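PDB 2Z5L: tylactone synthase starter module and modules 1 & 2 from Streptomyces fradiae, which probably catalyses, through its first ketoreductase, the NADPH-dependent reduction of a beta-keto group during assembly of tylactone, the polyketide core of tylosin. Local coordinates for residues C50-P55 / G65-L70; E61-L66 / V110-L115; V262-G267 / A338-A343. All coordinates share one frame; numbering follows the deposited sequence.

Contact 1: residues C50-P55 / G65-L70; sequences CLLVAP and GLTTVL
Leu-52, at the middle of strand 50-54, carries most of this contact by reaching into the flank of helix 65-70. From its CA the CB points toward the helix, and CG lies anti to the carbonyl carbon (chi1 -53°), which takes both methyls out to the helical surface. There the branch divides the work. CD1 is met at about a right angle by the side chain of Thr-67, whose CG2 comes within 3.6 Å of Leu-52 CD1. The same Leu-52 CD1 also lies 4.0 Å from Leu-66 CB, near the root of that side chain. CD2 takes the other direction: Leu-52 and Leu-70 run past each other in opposite senses, with Leu-52 CD2 at 3.6 Å from Leu-70 CD1. That Leu-70 methyl serves two strand residues, because Cys-50 SG lies 4.1 Å from Leu-70 CD1.

Thr-67 turns its methyl to Leu-52, while OG1 bonds back to the carbonyls of Leu-63 and Asp-64 within its own helix. Val-77 touches both Leu-52 and Thr-67, and helix 214-224 packs on Leu-66 and Leu-70 through Leu-217 and Leu-224.

The short segments run nearly antiparallel, at 164°, with axes 10.2 Å apart at closest approach. A helix returning across the strand that precedes it belongs to the beta-alpha-beta unit of strand 49-54, helix 60-71 and strand 80-81, as in the Rossmann-like structural subdomain of polyketide ketoreductases.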
ATOM      1  N   CYS A  50      -3.296  25.162  15.368  1.00 50.86           N
ATOM      2  CA  CYS A  50      -3.049  23.738  15.237  1.00 47.89           C
ATOM      3  C   CYS A  50      -3.486  22.974  16.466  1.00 44.53           C
ATOM      4  O   CYS A  50      -3.500  23.500  17.585  1.00 44.46           O
ATOM      5  CB  CYS A  50      -1.565  23.461  15.028  1.00 48.51           C
ATOM      6  SG  CYS A  50      -0.820  24.276  13.635  1.00 57.38           S
ATOM      7  N   LEU A  51      -3.824  21.714  16.238  1.00 40.78           N
ATOM      8  CA  LEU A  51      -4.225  20.809  17.300  1.00 38.28           C
ATOM      9  C   LEU A  51      -3.323  19.588  17.182  1.00 36.88           C
ATOM     10  O   LEU A  51      -3.442  18.822  16.231  1.00 37.50           O
ATOM     11  CB  LEU A  51      -5.681  20.389  17.121  1.00 33.73           C
ATOM     12  CG  LEU A  51      -6.302  19.517  18.221  1.00 31.71           C
ATOM     13  CD1 LEU A  51      -6.535  20.336  19.480  1.00 29.45           C
ATOM     14  CD2 LEU A  51      -7.642  18.962  17.723  1.00 30.90           C
ATOM     15  N   LEU A  52      -2.404  19.422  18.128  1.00 37.22           N
ATOM     16  CA  LEU A  52      -1.519  18.265  18.103  1.00 37.00           C
ATOM     17  C   LEU A  52      -2.205  17.114  18.814  1.00 36.10           C
ATOM     18  O   LEU A  52      -2.453  17.201  20.014  1.00 35.84           O
ATOM     19  CB  LEU A  52      -0.208  18.555  18.819  1.00 38.40           C
ATOM     20  CG  LEU A  52       0.563  19.792  18.381  1.00 39.99           C
ATOM     21  CD1 LEU A  52       1.826  19.886  19.210  1.00 40.37           C
ATOM     22  CD2 LEU A  52       0.888  19.725  16.895  1.00 37.51           C
ATOM     23  N   VAL A  53      -2.508  16.050  18.069  1.00 36.02           N
ATOM     24  CA  VAL A  53      -3.154  14.852  18.609  1.00 34.76           C
ATOM     25  C   VAL A  53      -2.073  13.799  18.800  1.00 37.07           C
ATOM     26  O   VAL A  53      -1.351  13.468  17.863  1.00 36.27           O
ATOM     27  CB  VAL A  53      -4.202  14.280  17.639  1.00 34.44           C
ATOM     28  CG1 VAL A  53      -4.922  13.112  18.289  1.00 34.13           C
ATOM     29  CG2 VAL A  53      -5.194  15.370  17.234  1.00 35.63           C
ATOM     30  N   ALA A  54      -1.963  13.264  20.009  1.00 38.09           N
ATOM     31  CA  ALA A  54      -0.946  12.259  20.281  1.00 39.13           C
ATOM     32  C   ALA A  54      -1.388  11.223  21.308  1.00 41.12           C
ATOM     33  O   ALA A  54      -2.262  11.499  22.135  1.00 41.00           O
ATOM     34  CB  ALA A  54       0.318  12.943  20.764  1.00 40.36           C
ATOM     35  N   PRO A  55      -0.781  10.019  21.274  1.00 42.30           N
ATOM     36  CA  PRO A  55      -1.106   8.937  22.210  1.00 43.47           C
ATOM     37  C   PRO A  55      -0.743   9.360  23.627  1.00 45.10           C
ATOM     38  O   PRO A  55       0.094  10.227  23.818  1.00 42.81           O
ATOM     39  CB  PRO A  55      -0.232   7.782  21.736  1.00 43.74           C
ATOM     40  CG  PRO A  55      -0.025   8.067  20.302  1.00 44.35           C
ATOM     41  CD  PRO A  55       0.189   9.557  20.272  1.00 43.89           C
ATOM     42  N   GLY A  65       8.481  20.247  21.435  1.00 56.83           N
ATOM     43  CA  GLY A  65       9.269  20.666  20.295  1.00 55.82           C
ATOM     44  C   GLY A  65       8.400  21.182  19.163  1.00 55.53           C
ATOM     45  O   GLY A  65       8.687  22.239  18.607  1.00 56.07           O
ATOM     46  N   LEU A  66       7.343  20.449  18.815  1.00 55.94           N
ATOM     47  CA  LEU A  66       6.446  20.861  17.728  1.00 55.92           C
ATOM     48  C   LEU A  66       5.709  22.158  18.027  1.00 56.02           C
ATOM     49  O   LEU A  66       5.576  23.018  17.160  1.00 56.39           O
ATOM     50  CB  LEU A  66       5.416  19.766  17.427  1.00 56.32           C
ATOM     51  CG  LEU A  66       5.840  18.550  16.591  1.00 57.39           C
ATOM     52  CD1 LEU A  66       4.664  17.592  16.462  1.00 56.33           C
ATOM     53  CD2 LEU A  66       6.303  19.004  15.202  1.00 56.17           C
ATOM     54  N   THR A  67       5.215  22.285  19.255  1.00 56.77           N
ATOM     55  CA  THR A  67       4.492  23.481  19.671  1.00 57.30           C
ATOM     56  C   THR A  67       5.321  24.730  19.379  1.00 56.75           C
ATOM     57  O   THR A  67       4.824  25.704  18.812  1.00 55.67           O
ATOM     58  CB  THR A  67       4.169  23.423  21.180  1.00 57.77           C
ATOM     59  OG1 THR A  67       5.296  22.894  21.887  1.00 60.35           O
ATOM     60  CG2 THR A  67       2.965  22.530  21.437  1.00 58.66           C
ATOM     61  N   THR A  68       6.594  24.683  19.757  1.00 57.51           N
ATOM     62  CA  THR A  68       7.508  25.804  19.553  1.00 58.45           C
ATOM     63  C   THR A  68       7.671  26.149  18.076  1.00 59.66           C
ATOM     64  O   THR A  68       7.440  27.285  17.657  1.00 59.48           O
ATOM     65  CB  THR A  68       8.902  25.489  20.133  1.00 58.42           C
ATOM     66  OG1 THR A  68       8.764  25.049  21.490  1.00 57.68           O
ATOM     67  CG2 THR A  68       9.787  26.728  20.096  1.00 59.13           C
ATOM     68  N   VAL A  69       8.076  25.156  17.291  1.00 61.23           N
ATOM     69  CA  VAL A  69       8.286  25.340  15.861  1.00 61.95           C
ATOM     70  C   VAL A  69       7.037  25.887  15.168  1.00 62.10           C
ATOM     71  O   VAL A  69       7.119  26.823  14.371  1.00 61.37           O
ATOM     72  CB  VAL A  69       8.694  24.010  15.190  1.00 62.78           C
ATOM     73  CG1 VAL A  69       9.002  24.244  13.724  1.00 63.22           C
ATOM     74  CG2 VAL A  69       9.903  23.419  15.899  1.00 63.18           C
ATOM     75  N   LEU A  70       5.883  25.302  15.480  1.00 62.29           N
ATOM     76  CA  LEU A  70       4.620  25.729  14.884  1.00 63.19           C
ATOM     77  C   LEU A  70       4.226  27.156  15.279  1.00 65.06           C
ATOM     78  O   LEU A  70       3.829  27.958  14.430  1.00 64.13           O
ATOM     79  CB  LEU A  70       3.497  24.756  15.267  1.00 61.11           C
ATOM     80  CG  LEU A  70       3.593  23.339  14.698  1.00 59.49           C
ATOM     81  CD1 LEU A  70       2.487  22.465  15.276  1.00 57.23           C
ATOM     82  CD2 LEU A  70       3.492  23.396  13.185  1.00 56.49           C
TER

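Contact 2: residues E61-L66 / V110-L115; sequences ELLDGL and VSLLGL
Leu-112 pushes its two methyls among three leucines, Leu-62, Leu-63 and Leu-66, of helix 61-66, and the contact between the two segments is made by apolar side chains. Leu-66 meets it tip to tip: Leu-66 CD1 touches both methyls, 3.8 Å from Leu-112 CD2 and 4.0 Å from Leu-112 CD1. One turn earlier the helix supplies a pair of slanting neighbours. Leu-63 brings CD2 to 3.8 Å from Leu-112 CD1, and Leu-62 approaches the same methyl from its own CD1, at 4.2 Å from Leu-112 CD1. CD1 of Leu-112 is thus shared by three helix residues. Leu-62 differs from the other two in its first torsion: its CG is anti to the backbone N (chi1 -151°), a turn that also carries the side chain toward Leu-115. That last contact is looser, with Leu-62 CG 4.5 Å from Leu-115 CD1.

Polar bonds act inside the segments and shape the backbone that presents these leucines. Ser-111 OG accepts from the backbone of Leu-113, with Leu-113 N 3.2 Å from Ser-111 OG and an N-H...O angle of 152°, an ST turn just where the chain leaves its extended course. Leu-115 N then bonds to Leu-112 O at 3.0 Å, closing a turn from which both side chains point toward the helix.

Strand 107-111 lies between strands 49-54 and 140-147, bonded to both through its backbone. Leu-145 of the latter touches Leu-66 and Leu-112, and Ala-54 of the former touches Leu-112. Helix 119-135 receives Leu-113, while helix 60-71 covers the Leu-112 side.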
ATOM      1  N   GLU A  61       8.902  15.689  25.046  1.00 66.86           N
ATOM      2  CA  GLU A  61       9.792  16.443  24.166  1.00 66.21           C
ATOM      3  C   GLU A  61       9.156  16.812  22.835  1.00 64.07           C
ATOM      4  O   GLU A  61       8.989  17.989  22.524  1.00 63.27           O
ATOM      5  CB  GLU A  61      11.072  15.643  23.900  1.00 68.45           C
ATOM      6  CG  GLU A  61      12.268  16.089  24.731  1.00 71.44           C
ATOM      7  CD  GLU A  61      11.946  16.177  26.212  1.00 73.00           C
ATOM      8  OE1 GLU A  61      11.564  15.139  26.801  1.00 73.10           O
ATOM      9  OE2 GLU A  61      12.072  17.287  26.780  1.00 74.66           O
ATOM     10  N   LEU A  62       8.815  15.792  22.052  1.00 62.63           N
ATOM     11  CA  LEU A  62       8.213  15.987  20.737  1.00 60.28           C
ATOM     12  C   LEU A  62       7.095  17.034  20.778  1.00 58.95           C
ATOM     13  O   LEU A  62       7.136  18.023  20.046  1.00 58.82           O
ATOM     14  CB  LEU A  62       7.668  14.651  20.211  1.00 59.86           C
ATOM     15  CG  LEU A  62       7.622  14.419  18.698  1.00 58.92           C
ATOM     16  CD1 LEU A  62       6.916  15.582  18.028  1.00 59.15           C
ATOM     17  CD2 LEU A  62       9.029  14.262  18.150  1.00 58.62           C
ATOM     18  N   LEU A  63       6.099  16.819  21.629  1.00 57.90           N
ATOM     19  CA  LEU A  63       4.988  17.756  21.737  1.00 57.50           C
ATOM     20  C   LEU A  63       5.468  19.167  22.044  1.00 57.91           C
ATOM     21  O   LEU A  63       4.965  20.139  21.474  1.00 57.60           O
ATOM     22  CB  LEU A  63       4.005  17.296  22.814  1.00 56.48           C
ATOM     23  CG  LEU A  63       3.056  16.189  22.339  1.00 55.47           C
ATOM     24  CD1 LEU A  63       2.348  15.575  23.512  1.00 54.43           C
ATOM     25  CD2 LEU A  63       2.070  16.765  21.335  1.00 53.50           C
ATOM     26  N   ASP A  64       6.435  19.277  22.950  1.00 58.46           N
ATOM     27  CA  ASP A  64       7.001  20.568  23.327  1.00 59.15           C
ATOM     28  C   ASP A  64       7.815  21.135  22.165  1.00 58.35           C
ATOM     29  O   ASP A  64       7.837  22.346  21.935  1.00 58.18           O
ATOM     30  CB  ASP A  64       7.886  20.420  24.575  1.00 60.64           C
ATOM     31  CG  ASP A  64       7.108  20.587  25.873  1.00 63.34           C
ATOM     32  OD1 ASP A  64       6.280  19.708  26.211  1.00 64.78           O
ATOM     33  OD2 ASP A  64       7.321  21.616  26.559  1.00 63.91           O
ATOM     34  N   GLY A  65       8.481  20.247  21.435  1.00 56.83           N
ATOM     35  CA  GLY A  65       9.269  20.666  20.295  1.00 55.82           C
ATOM     36  C   GLY A  65       8.400  21.182  19.163  1.00 55.53           C
ATOM     37  O   GLY A  65       8.687  22.239  18.607  1.00 56.07           O
ATOM     38  N   LEU A  66       7.343  20.449  18.815  1.00 55.94           N
ATOM     39  CA  LEU A  66       6.446  20.861  17.728  1.00 55.92           C
ATOM     40  C   LEU A  66       5.709  22.158  18.027  1.00 56.02           C
ATOM     41  O   LEU A  66       5.576  23.018  17.160  1.00 56.39           O
ATOM     42  CB  LEU A  66       5.416  19.766  17.427  1.00 56.32           C
ATOM     43  CG  LEU A  66       5.840  18.550  16.591  1.00 57.39           C
ATOM     44  CD1 LEU A  66       4.664  17.592  16.462  1.00 56.33           C
ATOM     45  CD2 LEU A  66       6.303  19.004  15.202  1.00 56.17           C
ATOM     46  N   VAL A 110      -2.796  18.052  13.527  1.00 33.98           N
ATOM     47  CA  VAL A 110      -1.499  17.394  13.356  1.00 32.88           C
ATOM     48  C   VAL A 110      -1.503  16.138  14.216  1.00 31.98           C
ATOM     49  O   VAL A 110      -1.407  16.222  15.434  1.00 32.92           O
ATOM     50  CB  VAL A 110      -0.342  18.315  13.805  1.00 33.03           C
ATOM     51  CG1 VAL A 110       0.998  17.670  13.475  1.00 33.35           C
ATOM     52  CG2 VAL A 110      -0.465  19.662  13.104  1.00 34.21           C
ATOM     53  N   SER A 111      -1.621  14.980  13.572  1.00 31.07           N
ATOM     54  CA  SER A 111      -1.673  13.700  14.270  1.00 31.26           C
ATOM     55  C   SER A 111      -0.322  13.019  14.464  1.00 31.66           C
ATOM     56  O   SER A 111       0.439  12.829  13.515  1.00 31.27           O
ATOM     57  CB  SER A 111      -2.597  12.737  13.516  1.00 30.84           C
ATOM     58  OG  SER A 111      -2.546  11.437  14.070  1.00 32.24           O
ATOM     59  N   LEU A 112      -0.040  12.653  15.706  1.00 32.41           N
ATOM     60  CA  LEU A 112       1.189  11.960  16.033  1.00 34.04           C
ATOM     61  C   LEU A 112       0.874  10.483  16.293  1.00 34.67           C
ATOM     62  O   LEU A 112       1.747   9.710  16.693  1.00 35.77           O
ATOM     63  CB  LEU A 112       1.835  12.588  17.274  1.00 34.37           C
ATOM     64  CG  LEU A 112       2.312  14.037  17.074  1.00 35.65           C
ATOM     65  CD1 LEU A 112       2.891  14.593  18.378  1.00 36.16           C
ATOM     66  CD2 LEU A 112       3.360  14.078  15.968  1.00 38.19           C
ATOM     67  N   LEU A 113      -0.367  10.077  16.045  1.00 33.44           N
ATOM     68  CA  LEU A 113      -0.749   8.691  16.285  1.00 33.51           C
ATOM     69  C   LEU A 113       0.093   7.724  15.462  1.00 33.44           C
ATOM     70  O   LEU A 113       0.359   6.604  15.896  1.00 33.15           O
ATOM     71  CB  LEU A 113      -2.227   8.476  15.959  1.00 35.19           C
ATOM     72  CG  LEU A 113      -3.234   9.311  16.752  1.00 34.61           C
ATOM     73  CD1 LEU A 113      -4.604   9.037  16.206  1.00 33.76           C
ATOM     74  CD2 LEU A 113      -3.157   8.979  18.255  1.00 36.27           C
ATOM     75  N   GLY A 114       0.527   8.166  14.285  1.00 33.67           N
ATOM     76  CA  GLY A 114       1.322   7.309  13.422  1.00 33.69           C
ATOM     77  C   GLY A 114       2.744   7.036  13.880  1.00 34.33           C
ATOM     78  O   GLY A 114       3.445   6.228  13.272  1.00 33.04           O
ATOM     79  N   LEU A 115       3.189   7.701  14.941  1.00 35.07           N
ATOM     80  CA  LEU A 115       4.551   7.476  15.433  1.00 35.21           C
ATOM     81  C   LEU A 115       4.642   6.183  16.236  1.00 36.46           C
ATOM     82  O   LEU A 115       5.734   5.740  16.614  1.00 37.81           O
ATOM     83  CB  LEU A 115       5.020   8.664  16.281  1.00 33.53           C
ATOM     84  CG  LEU A 115       5.177   9.981  15.491  1.00 31.78           C
ATOM     85  CD1 LEU A 115       5.649  11.100  16.413  1.00 33.82           C
ATOM     86  CD2 LEU A 115       6.160   9.792  14.364  1.00 30.05           C
TER

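Contact 3: residues V262-G267 / A338-A343; sequences VLITGG and AVFHTA
Thr-265 OG1 is gripped by three groups from segment 338-343. The shortest bond joins Thr-265 OG1 to His-341 ND1 at 2.6 Å, and weak bonds come from the backbone of Thr-342 and from Ala-343 N, 3.3 Å from Thr-265 OG1. The histidine ring is fixed at its other nitrogen too, since His-341 NE2 bonds to the carbonyl of Lys-366. Thr-342 OG1 donates to Thr-265 O at 2.9 Å, from 20° out of that carbonyl's plane.

Ahead of these bonds the strands run parallel, as in the central sheet of a Rossmann fold, and Gly-267, just beyond, is consistent with the first glycine of a Rossmann-type GxGxxG pattern, which in related reductases lies at the nucleotide-binding turn. Backbone bonds alternate: Leu-263 N to Ala-338 O (2.8 Å), Phe-340 N to Leu-263 O (2.7 Å) and Thr-265 N to Phe-340 O (2.8 Å).

Val-262, with CG1 anti to its N (chi1 -179°), sets that methyl at the edge of the Phe-340 ring, 3.5 Å from Phe-340 CD2. Ile-264 CG1 lies 4.0 Å from Phe-340 CB. Leu-279 of helix 270-281 covers Val-262, Ile-264 and Phe-340. On the opposite face, Leu-263 and Val-339 lie side by side.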
ATOM      1  N   VAL A 262       6.827 -24.798  -6.739  1.00 32.28           N
ATOM      2  CA  VAL A 262       6.316 -23.436  -6.744  1.00 29.30           C
ATOM      3  C   VAL A 262       5.038 -23.382  -5.909  1.00 29.49           C
ATOM      4  O   VAL A 262       4.082 -24.126  -6.147  1.00 29.87           O
ATOM      5  CB  VAL A 262       6.028 -22.938  -8.184  1.00 28.78           C
ATOM      6  CG1 VAL A 262       5.529 -21.509  -8.152  1.00 25.72           C
ATOM      7  CG2 VAL A 262       7.287 -23.031  -9.036  1.00 26.70           C
ATOM      8  N   LEU A 263       5.054 -22.529  -4.894  1.00 25.88           N
ATOM      9  CA  LEU A 263       3.910 -22.351  -4.008  1.00 23.92           C
ATOM     10  C   LEU A 263       3.120 -21.142  -4.489  1.00 23.20           C
ATOM     11  O   LEU A 263       3.687 -20.055  -4.648  1.00 22.60           O
ATOM     12  CB  LEU A 263       4.376 -22.093  -2.577  1.00 20.53           C
ATOM     13  CG  LEU A 263       3.293 -21.764  -1.553  1.00 20.30           C
ATOM     14  CD1 LEU A 263       2.261 -22.907  -1.486  1.00 21.57           C
ATOM     15  CD2 LEU A 263       3.942 -21.574  -0.171  1.00 26.61           C
ATOM     16  N   ILE A 264       1.823 -21.331  -4.704  1.00 21.82           N
ATOM     17  CA  ILE A 264       0.956 -20.244  -5.165  1.00 23.59           C
ATOM     18  C   ILE A 264      -0.278 -20.091  -4.285  1.00 22.85           C
ATOM     19  O   ILE A 264      -1.153 -20.967  -4.283  1.00 22.70           O
ATOM     20  CB  ILE A 264       0.457 -20.490  -6.610  1.00 22.31           C
ATOM     21  CG1 ILE A 264       1.614 -20.405  -7.597  1.00 23.12           C
ATOM     22  CG2 ILE A 264      -0.636 -19.476  -6.961  1.00 21.70           C
ATOM     23  CD1 ILE A 264       1.280 -20.998  -8.964  1.00 22.73           C
ATOM     24  N   THR A 265      -0.370 -18.987  -3.542  1.00 24.00           N
ATOM     25  CA  THR A 265      -1.566 -18.807  -2.722  1.00 23.65           C
ATOM     26  C   THR A 265      -2.656 -18.193  -3.611  1.00 25.21           C
ATOM     27  O   THR A 265      -2.357 -17.623  -4.668  1.00 26.09           O
ATOM     28  CB  THR A 265      -1.311 -17.947  -1.458  1.00 24.58           C
ATOM     29  OG1 THR A 265      -1.120 -16.576  -1.811  1.00 22.81           O
ATOM     30  CG2 THR A 265      -0.054 -18.449  -0.717  1.00 22.58           C
ATOM     31  N   GLY A 266      -3.915 -18.354  -3.213  1.00 24.88           N
ATOM     32  CA  GLY A 266      -5.004 -17.852  -4.024  1.00 23.47           C
ATOM     33  C   GLY A 266      -4.916 -18.490  -5.398  1.00 24.09           C
ATOM     34  O   GLY A 266      -5.187 -17.866  -6.422  1.00 22.54           O
ATOM     35  N   GLY A 267      -4.529 -19.758  -5.427  1.00 24.04           N
ATOM     36  CA  GLY A 267      -4.399 -20.462  -6.700  1.00 25.26           C
ATOM     37  C   GLY A 267      -5.706 -20.793  -7.423  1.00 26.23           C
ATOM     38  O   GLY A 267      -5.675 -21.189  -8.580  1.00 25.75           O
ATOM     39  N   ALA A 338      10.125 -21.156  -5.017  1.00 29.50           N
ATOM     40  CA  ALA A 338       9.473 -19.905  -5.385  1.00 25.89           C
ATOM     41  C   ALA A 338       8.073 -19.848  -4.764  1.00 23.64           C
ATOM     42  O   ALA A 338       7.346 -20.847  -4.751  1.00 22.27           O
ATOM     43  CB  ALA A 338       9.388 -19.792  -6.904  1.00 26.74           C
ATOM     44  N   VAL A 339       7.714 -18.675  -4.245  1.00 23.29           N
ATOM     45  CA  VAL A 339       6.403 -18.445  -3.632  1.00 22.69           C
ATOM     46  C   VAL A 339       5.701 -17.300  -4.350  1.00 25.74           C
ATOM     47  O   VAL A 339       6.309 -16.265  -4.610  1.00 25.85           O
ATOM     48  CB  VAL A 339       6.529 -18.075  -2.129  1.00 23.38           C
ATOM     49  CG1 VAL A 339       5.156 -17.778  -1.539  1.00 21.43           C
ATOM     50  CG2 VAL A 339       7.176 -19.210  -1.368  1.00 20.63           C
ATOM     51  N   PHE A 340       4.427 -17.490  -4.688  1.00 25.94           N
ATOM     52  CA  PHE A 340       3.637 -16.448  -5.356  1.00 25.18           C
ATOM     53  C   PHE A 340       2.373 -16.216  -4.518  1.00 24.57           C
ATOM     54  O   PHE A 340       1.517 -17.094  -4.401  1.00 25.74           O
ATOM     55  CB  PHE A 340       3.264 -16.883  -6.773  1.00 25.32           C
ATOM     56  CG  PHE A 340       4.435 -16.916  -7.728  1.00 27.66           C
ATOM     57  CD1 PHE A 340       4.778 -15.807  -8.484  1.00 28.58           C
ATOM     58  CD2 PHE A 340       5.191 -18.067  -7.876  1.00 28.48           C
ATOM     59  CE1 PHE A 340       5.848 -15.853  -9.390  1.00 28.83           C
ATOM     60  CE2 PHE A 340       6.260 -18.123  -8.774  1.00 28.96           C
ATOM     61  CZ  PHE A 340       6.589 -17.016  -9.527  1.00 28.88           C
ATOM     62  N   HIS A 341       2.260 -15.031  -3.932  1.00 22.67           N
ATOM     63  CA  HIS A 341       1.120 -14.696  -3.087  1.00 23.64           C
ATOM     64  C   HIS A 341       0.066 -13.895  -3.841  1.00 24.54           C
ATOM     65  O   HIS A 341       0.205 -12.685  -3.989  1.00 25.45           O
ATOM     66  CB  HIS A 341       1.605 -13.892  -1.878  1.00 22.69           C
ATOM     67  CG  HIS A 341       0.559 -13.676  -0.828  1.00 21.82           C
ATOM     68  ND1 HIS A 341      -0.190 -14.705  -0.302  1.00 25.36           N
ATOM     69  CD2 HIS A 341       0.145 -12.547  -0.203  1.00 21.58           C
ATOM     70  CE1 HIS A 341      -1.026 -14.220   0.602  1.00 25.61           C
ATOM     71  NE2 HIS A 341      -0.843 -12.914   0.679  1.00 27.58           N
ATOM     72  N   THR A 342      -0.982 -14.562  -4.322  1.00 24.85           N
ATOM     73  CA  THR A 342      -2.031 -13.844  -5.042  1.00 26.60           C
ATOM     74  C   THR A 342      -3.297 -13.746  -4.184  1.00 30.37           C
ATOM     75  O   THR A 342      -4.256 -13.088  -4.576  1.00 31.65           O
ATOM     76  CB  THR A 342      -2.373 -14.493  -6.426  1.00 23.25           C
ATOM     77  OG1 THR A 342      -3.381 -15.482  -6.257  1.00 22.58           O
ATOM     78  CG2 THR A 342      -1.164 -15.205  -7.047  1.00 23.40           C
ATOM     79  N   ALA A 343      -3.297 -14.377  -3.004  1.00 32.26           N
ATOM     80  CA  ALA A 343      -4.481 -14.345  -2.132  1.00 34.52           C
ATOM     81  C   ALA A 343      -4.898 -12.944  -1.688  1.00 35.34           C
ATOM     82  O   ALA A 343      -4.068 -12.059  -1.485  1.00 34.50           O
ATOM     83  CB  ALA A 343      -4.274 -15.226  -0.903  1.00 31.39           C
TER

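Overall arrangement
From the N terminus, contact 1 closes first, a short loop in which helix 60-71 folds back on strand 49-54. Contact 2 begins on that helix, shares Gly-65 and Leu-66 with contact 1 and closes a longer loop by bringing in residues 110-115, so neither loop nests in the other. They touch directly: Leu-52 CD1 packs at 3.8 Å from Leu-63 CD2, and strands 49-54 and 107-111 are neighbours. Contact 3 follows both in series, spanning about 70 residues of its own, and joins adjacent strands of the second Rossmann-like half. Its centre lies about 45 Å from that of contact 1 and 40 Å from that of contact 2, beyond the centre of the chain.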